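Local coordinates for protein probable mannosyltransferase KTR4 (Saccharomyces cerevisiae, PDB 5A07) that is probably a glycosyltransferase of the mannosyltransferase family with a GT-A fold, and holds guanosine-5'-diphosphate and a manganese ion in its pocket, at residues Arg52-Phe63 and Phe293-Pro303. Numbering follows the deposited sequence.
Sequences RLHEPLYEKDTF and FAWLKDNSQNP. With ACT (acetate ion), chain H.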
loop_
_atom_site.group_PDB
_atom_site.type_symbol
_atom_site.label_atom_id
_atom_site.label_comp_id
_atom_site.label_asym_id
_atom_site.label_seq_id
_atom_site.Cartn_x
_atom_site.Cartn_y
_atom_site.Cartn_z
ATOM N N ARG B 52 -0.775 -11.817 21.831
ATOM C CA ARG B 52 -1.553 -11.826 20.566
ATOM C C ARG B 52 -0.639 -12.037 19.369
ATOM O O ARG B 52 -1.004 -12.744 18.453
ATOM C CB ARG B 52 -2.300 -10.517 20.387
ATOM C CG ARG B 52 -3.597 -10.573 21.138
ATOM C CD ARG B 52 -3.800 -9.350 21.970
ATOM N NE ARG B 52 -4.218 -8.199 21.203
ATOM C CZ ARG B 52 -4.091 -6.937 21.630
ATOM N NH1 ARG B 52 -3.535 -6.619 22.823
ATOM N NH2 ARG B 52 -4.524 -5.981 20.853
ATOM N N LEU B 53 0.569 -11.492 19.413
ATOM C CA LEU B 53 1.483 -11.607 18.240
ATOM C C LEU B 53 2.064 -13.000 18.081
ATOM O O LEU B 53 2.629 -13.308 17.035
ATOM C CB LEU B 53 2.596 -10.621 18.332
ATOM C CG LEU B 53 2.167 -9.185 18.092
ATOM C CD1 LEU B 53 3.373 -8.289 18.255
ATOM C CD2 LEU B 53 1.537 -9.009 16.746
ATOM N N HIS B 54 1.844 -13.851 19.097
ATOM C CA HIS B 54 2.377 -15.199 19.159
ATOM C C HIS B 54 1.367 -16.323 19.160
ATOM O O HIS B 54 1.742 -17.467 19.321
ATOM C CB HIS B 54 3.356 -15.325 20.355
ATOM C CG HIS B 54 4.580 -14.489 20.167
ATOM N ND1 HIS B 54 5.562 -14.828 19.267
ATOM C CD2 HIS B 54 4.934 -13.286 20.658
ATOM C CE1 HIS B 54 6.503 -13.901 19.255
ATOM N NE2 HIS B 54 6.144 -12.951 20.094
ATOM N N GLU B 55 0.109 -16.008 18.895
ATOM C CA GLU B 55 -0.861 -17.015 18.713
ATOM C C GLU B 55 -1.795 -16.694 17.516
ATOM O O GLU B 55 -2.048 -15.530 17.265
ATOM C CB GLU B 55 -1.675 -17.162 20.014
ATOM C CG GLU B 55 -2.643 -16.003 20.283
ATOM C CD GLU B 55 -3.118 -15.870 21.754
ATOM O OE1 GLU B 55 -2.837 -16.792 22.532
ATOM O OE2 GLU B 55 -3.734 -14.814 22.135
ATOM N N PRO B 56 -2.414 -17.725 16.914
ATOM C CA PRO B 56 -3.337 -17.499 15.806
ATOM C C PRO B 56 -4.563 -16.801 16.299
ATOM O O PRO B 56 -4.947 -16.922 17.485
ATOM C CB PRO B 56 -3.665 -18.861 15.304
ATOM C CG PRO B 56 -3.185 -19.840 16.346
ATOM C CD PRO B 56 -2.088 -19.160 17.080
ATOM N N LEU B 57 -5.160 -15.997 15.444
ATOM C CA LEU B 57 -6.343 -15.301 15.870
ATOM C C LEU B 57 -7.496 -16.285 16.167
ATOM O O LEU B 57 -8.397 -15.966 17.000
ATOM C CB LEU B 57 -6.761 -14.336 14.781
ATOM C CG LEU B 57 -7.925 -13.363 15.083
ATOM C CD1 LEU B 57 -7.642 -12.493 16.326
ATOM C CD2 LEU B 57 -8.133 -12.477 13.853
ATOM N N TYR B 58 -7.562 -17.380 15.425
ATOM C CA TYR B 58 -8.580 -18.421 15.580
ATOM C C TYR B 58 -7.896 -19.752 15.887
ATOM O O TYR B 58 -6.932 -20.157 15.223
ATOM C CB TYR B 58 -9.387 -18.591 14.326
ATOM C CG TYR B 58 -10.197 -17.365 14.035
ATOM C CD1 TYR B 58 -11.414 -17.133 14.679
ATOM C CD2 TYR B 58 -9.725 -16.391 13.190
ATOM C CE1 TYR B 58 -12.119 -15.946 14.483
ATOM C CE2 TYR B 58 -10.435 -15.239 12.939
ATOM C CZ TYR B 58 -11.623 -14.997 13.563
ATOM O OH TYR B 58 -12.253 -13.797 13.356
ATOM N N GLU B 59 -8.372 -20.452 16.903
ATOM C CA GLU B 59 -7.805 -21.777 17.244
ATOM C C GLU B 59 -8.036 -22.762 16.178
ATOM O O GLU B 59 -9.097 -22.782 15.529
ATOM C CB GLU B 59 -8.392 -22.349 18.539
ATOM C CG GLU B 59 -7.799 -21.676 19.770
ATOM C CD GLU B 59 -8.598 -21.957 21.054
ATOM O OE1 GLU B 59 -9.765 -22.486 20.994
ATOM O OE2 GLU B 59 -8.043 -21.608 22.121
ATOM N N LYS B 60 -7.049 -23.629 16.035
ATOM C CA LYS B 60 -7.080 -24.680 15.036
ATOM C C LYS B 60 -8.388 -25.456 15.086
ATOM O O LYS B 60 -8.990 -25.663 16.156
ATOM C CB LYS B 60 -5.875 -25.586 15.247
ATOM C CG LYS B 60 -5.696 -26.663 14.177
ATOM C CD LYS B 60 -4.241 -27.107 14.045
ATOM C CE LYS B 60 -3.400 -25.998 13.409
ATOM N NZ LYS B 60 -1.942 -26.260 13.523
ATOM N N ASP B 61 -8.914 -25.777 13.918
ATOM C CA ASP B 61 -10.131 -26.595 13.836
ATOM C C ASP B 61 -11.421 -26.026 14.393
ATOM O O ASP B 61 -12.352 -26.772 14.647
ATOM C CB ASP B 61 -9.905 -27.970 14.519
ATOM C CG ASP B 61 -8.622 -28.651 14.056
ATOM O OD1 ASP B 61 -8.205 -28.455 12.885
ATOM O OD2 ASP B 61 -8.028 -29.382 14.865
ATOM N N THR B 62 -11.513 -24.731 14.611
ATOM C CA THR B 62 -12.771 -24.168 15.069
ATOM C C THR B 62 -13.397 -23.375 13.946
ATOM O O THR B 62 -14.267 -22.541 14.190
ATOM C CB THR B 62 -12.521 -23.230 16.239
ATOM O OG1 THR B 62 -11.627 -22.191 15.838
ATOM C CG2 THR B 62 -11.855 -24.023 17.389
ATOM N N PHE B 63 -12.929 -23.596 12.710
ATOM C CA PHE B 63 -13.385 -22.806 11.546
ATOM C C PHE B 63 -13.174 -23.651 10.305
ATOM O O PHE B 63 -12.313 -24.509 10.309
ATOM C CB PHE B 63 -12.628 -21.456 11.448
ATOM C CG PHE B 63 -11.120 -21.593 11.241
ATOM C CD1 PHE B 63 -10.592 -21.674 9.963
ATOM C CD2 PHE B 63 -10.270 -21.587 12.302
ATOM C CE1 PHE B 63 -9.237 -21.767 9.782
ATOM C CE2 PHE B 63 -8.916 -21.704 12.145
ATOM C CZ PHE B 63 -8.397 -21.801 10.849
ATOM N N PHE B 293 -3.259 -5.642 15.120
ATOM C CA PHE B 293 -2.709 -6.953 15.408
ATOM C C PHE B 293 -3.550 -8.110 14.941
ATOM O O PHE B 293 -3.019 -9.084 14.470
ATOM C CB PHE B 293 -2.435 -7.089 16.920
ATOM C CG PHE B 293 -1.570 -5.996 17.454
ATOM C CD1 PHE B 293 -0.303 -5.781 16.953
ATOM C CD2 PHE B 293 -2.020 -5.177 18.471
ATOM C CE1 PHE B 293 0.503 -4.749 17.444
ATOM C CE2 PHE B 293 -1.208 -4.169 18.969
ATOM C CZ PHE B 293 0.045 -3.938 18.429
ATOM N N ALA B 294 -4.879 -8.002 15.029
ATOM C CA ALA B 294 -5.709 -9.043 14.552
ATOM C C ALA B 294 -5.543 -9.290 13.017
ATOM O O ALA B 294 -5.502 -10.437 12.528
ATOM C CB ALA B 294 -7.148 -8.724 14.930
ATOM N N TRP B 295 -5.442 -8.217 12.283
ATOM C CA TRP B 295 -5.235 -8.277 10.826
ATOM C C TRP B 295 -3.971 -9.018 10.456
ATOM O O TRP B 295 -3.981 -9.810 9.508
ATOM C CB TRP B 295 -5.182 -6.856 10.293
ATOM C CG TRP B 295 -5.027 -6.625 8.840
ATOM C CD1 TRP B 295 -5.880 -6.988 7.856
ATOM C CD2 TRP B 295 -3.968 -5.915 8.192
ATOM N NE1 TRP B 295 -5.419 -6.564 6.638
ATOM C CE2 TRP B 295 -4.269 -5.869 6.821
ATOM C CE3 TRP B 295 -2.815 -5.332 8.621
ATOM C CZ2 TRP B 295 -3.431 -5.274 5.894
ATOM C CZ3 TRP B 295 -2.000 -4.695 7.703
ATOM C CH2 TRP B 295 -2.317 -4.680 6.351
ATOM N N LEU B 296 -2.888 -8.838 11.202
ATOM C CA LEU B 296 -1.658 -9.623 11.006
ATOM C C LEU B 296 -1.775 -11.132 11.387
ATOM O O LEU B 296 -1.050 -11.964 10.877
ATOM C CB LEU B 296 -0.548 -9.041 11.830
ATOM C CG LEU B 296 -0.241 -7.566 11.619
ATOM C CD1 LEU B 296 0.834 -7.090 12.548
ATOM C CD2 LEU B 296 0.195 -7.373 10.147
ATOM N N LYS B 297 -2.718 -11.486 12.240
ATOM C CA LYS B 297 -2.775 -12.817 12.838
ATOM C C LYS B 297 -3.958 -13.641 12.393
ATOM O O LYS B 297 -4.123 -14.757 12.864
ATOM C CB LYS B 297 -2.805 -12.680 14.356
ATOM C CG LYS B 297 -1.659 -11.954 14.967
ATOM C CD LYS B 297 -0.305 -12.578 14.729
ATOM C CE LYS B 297 -0.266 -14.048 15.136
ATOM N NZ LYS B 297 1.128 -14.653 14.980
ATOM N N ASP B 298 -4.746 -13.167 11.418
ATOM C CA ASP B 298 -5.918 -13.860 10.977
ATOM C C ASP B 298 -5.564 -15.053 10.137
ATOM O O ASP B 298 -5.116 -14.932 8.967
ATOM C CB ASP B 298 -6.887 -12.958 10.176
ATOM C CG ASP B 298 -8.270 -13.585 10.027
ATOM O OD1 ASP B 298 -8.438 -14.790 10.343
ATOM O OD2 ASP B 298 -9.194 -12.935 9.468
ATOM N N ASN B 299 -5.834 -16.243 10.682
ATOM C CA ASN B 299 -5.446 -17.478 10.038
ATOM C C ASN B 299 -6.629 -18.180 9.442
ATOM O O ASN B 299 -6.503 -19.283 8.879
ATOM C CB ASN B 299 -4.773 -18.426 11.067
ATOM C CG ASN B 299 -5.653 -18.684 12.279
ATOM O OD1 ASN B 299 -6.194 -17.772 12.873
ATOM N ND2 ASN B 299 -5.763 -19.935 12.663
ATOM N N SER B 300 -7.792 -17.549 9.474
ATOM C CA SER B 300 -9.003 -18.277 9.144
ATOM C C SER B 300 -9.386 -18.460 7.673
ATOM O O SER B 300 -10.139 -19.400 7.354
ATOM C CB SER B 300 -10.192 -17.673 9.902
ATOM O OG SER B 300 -10.467 -16.330 9.553
ATOM N N GLN B 301 -8.981 -17.521 6.793
ATOM C CA GLN B 301 -9.313 -17.645 5.424
ATOM C C GLN B 301 -8.262 -18.405 4.659
ATOM O O GLN B 301 -8.640 -19.201 3.812
ATOM C CB GLN B 301 -9.461 -16.269 4.764
ATOM C CG GLN B 301 -9.963 -16.322 3.337
ATOM C CD GLN B 301 -10.342 -14.917 2.839
ATOM O OE1 GLN B 301 -11.330 -14.327 3.282
ATOM N NE2 GLN B 301 -9.561 -14.387 1.919
ATOM N N ASN B 302 -6.993 -18.131 4.914
ATOM C CA ASN B 302 -5.829 -18.788 4.273
ATOM C C ASN B 302 -4.860 -19.318 5.327
ATOM O O ASN B 302 -3.748 -18.814 5.497
ATOM C CB ASN B 302 -5.069 -17.828 3.358
ATOM C CG ASN B 302 -5.849 -17.465 2.164
ATOM O OD1 ASN B 302 -6.312 -18.328 1.432
ATOM N ND2 ASN B 302 -6.122 -16.223 2.016
ATOM N N PRO B 303 -5.259 -20.420 6.012
ATOM C CA PRO B 303 -4.451 -20.950 7.090
ATOM C C PRO B 303 -3.074 -21.435 6.623
ATOM O O PRO B 303 -2.113 -21.404 7.407
ATOM C CB PRO B 303 -5.298 -22.134 7.623
ATOM C CG PRO B 303 -6.351 -22.387 6.610
ATOM C CD PRO B 303 -6.580 -21.067 5.937
HETATM C C ACT H . 2.148 -18.260 15.977
HETATM O O ACT H . 1.071 -18.790 15.590
HETATM O OXT ACT H . 2.368 -17.021 16.031
HETATM C CH3 ACT H . 3.284 -19.179 16.412
HETATM O O HOH W 1 -11.503 -12.562 10.954
#
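Asn299 turns its amide edge to the backbone of Tyr58 and pairs with both its polar atoms. OD1 of Asn299 accepts from Tyr58 N at 2.9 Å, in the carbonyl plane and on a lone pair, while ND2 of Asn299 donates to Tyr58 O at 2.8 Å with an N-H...O angle of 160°. This two-point grip fixes the rotation of the amide. One residue back, Leu57 N donates to Lys297 O at 3.0 Å, and both methyls of Leu57 rest against CB of Ala294. The contact ties the loop linking helices 43-53 and 65-80 to helix 293-297 and the loop that follows, on the outer side of a chain whose fold is probably GT-A, as in its family. In that second loop Asp298 forms an Asx turn: its OD1 takes Ser300 N and, through the syn lone pair, Ser300 OG, and also meets the edge of the Tyr58 ring. A water joins Tyr58 OH to Asp298 OD2. Phe63 lays one face over Ser300, the CA standing 4.0 Å from the ring centroid. At the other end, Lys297, bent at chi2 and chi3, curls its ammonium to Leu53 O (NZ to O 2.9 Å), approaching from above the carbonyl plane; Gly311 O, Tyr306 OH and an acetate ion also bind NZ. Beyond it the Arg52 guanidinium, its NH1 hydrogen-bonded to Ser48 OG, stands perpendicular to the Phe293 ring, with NH2 at the ring edge, 3.5 Å from CD2.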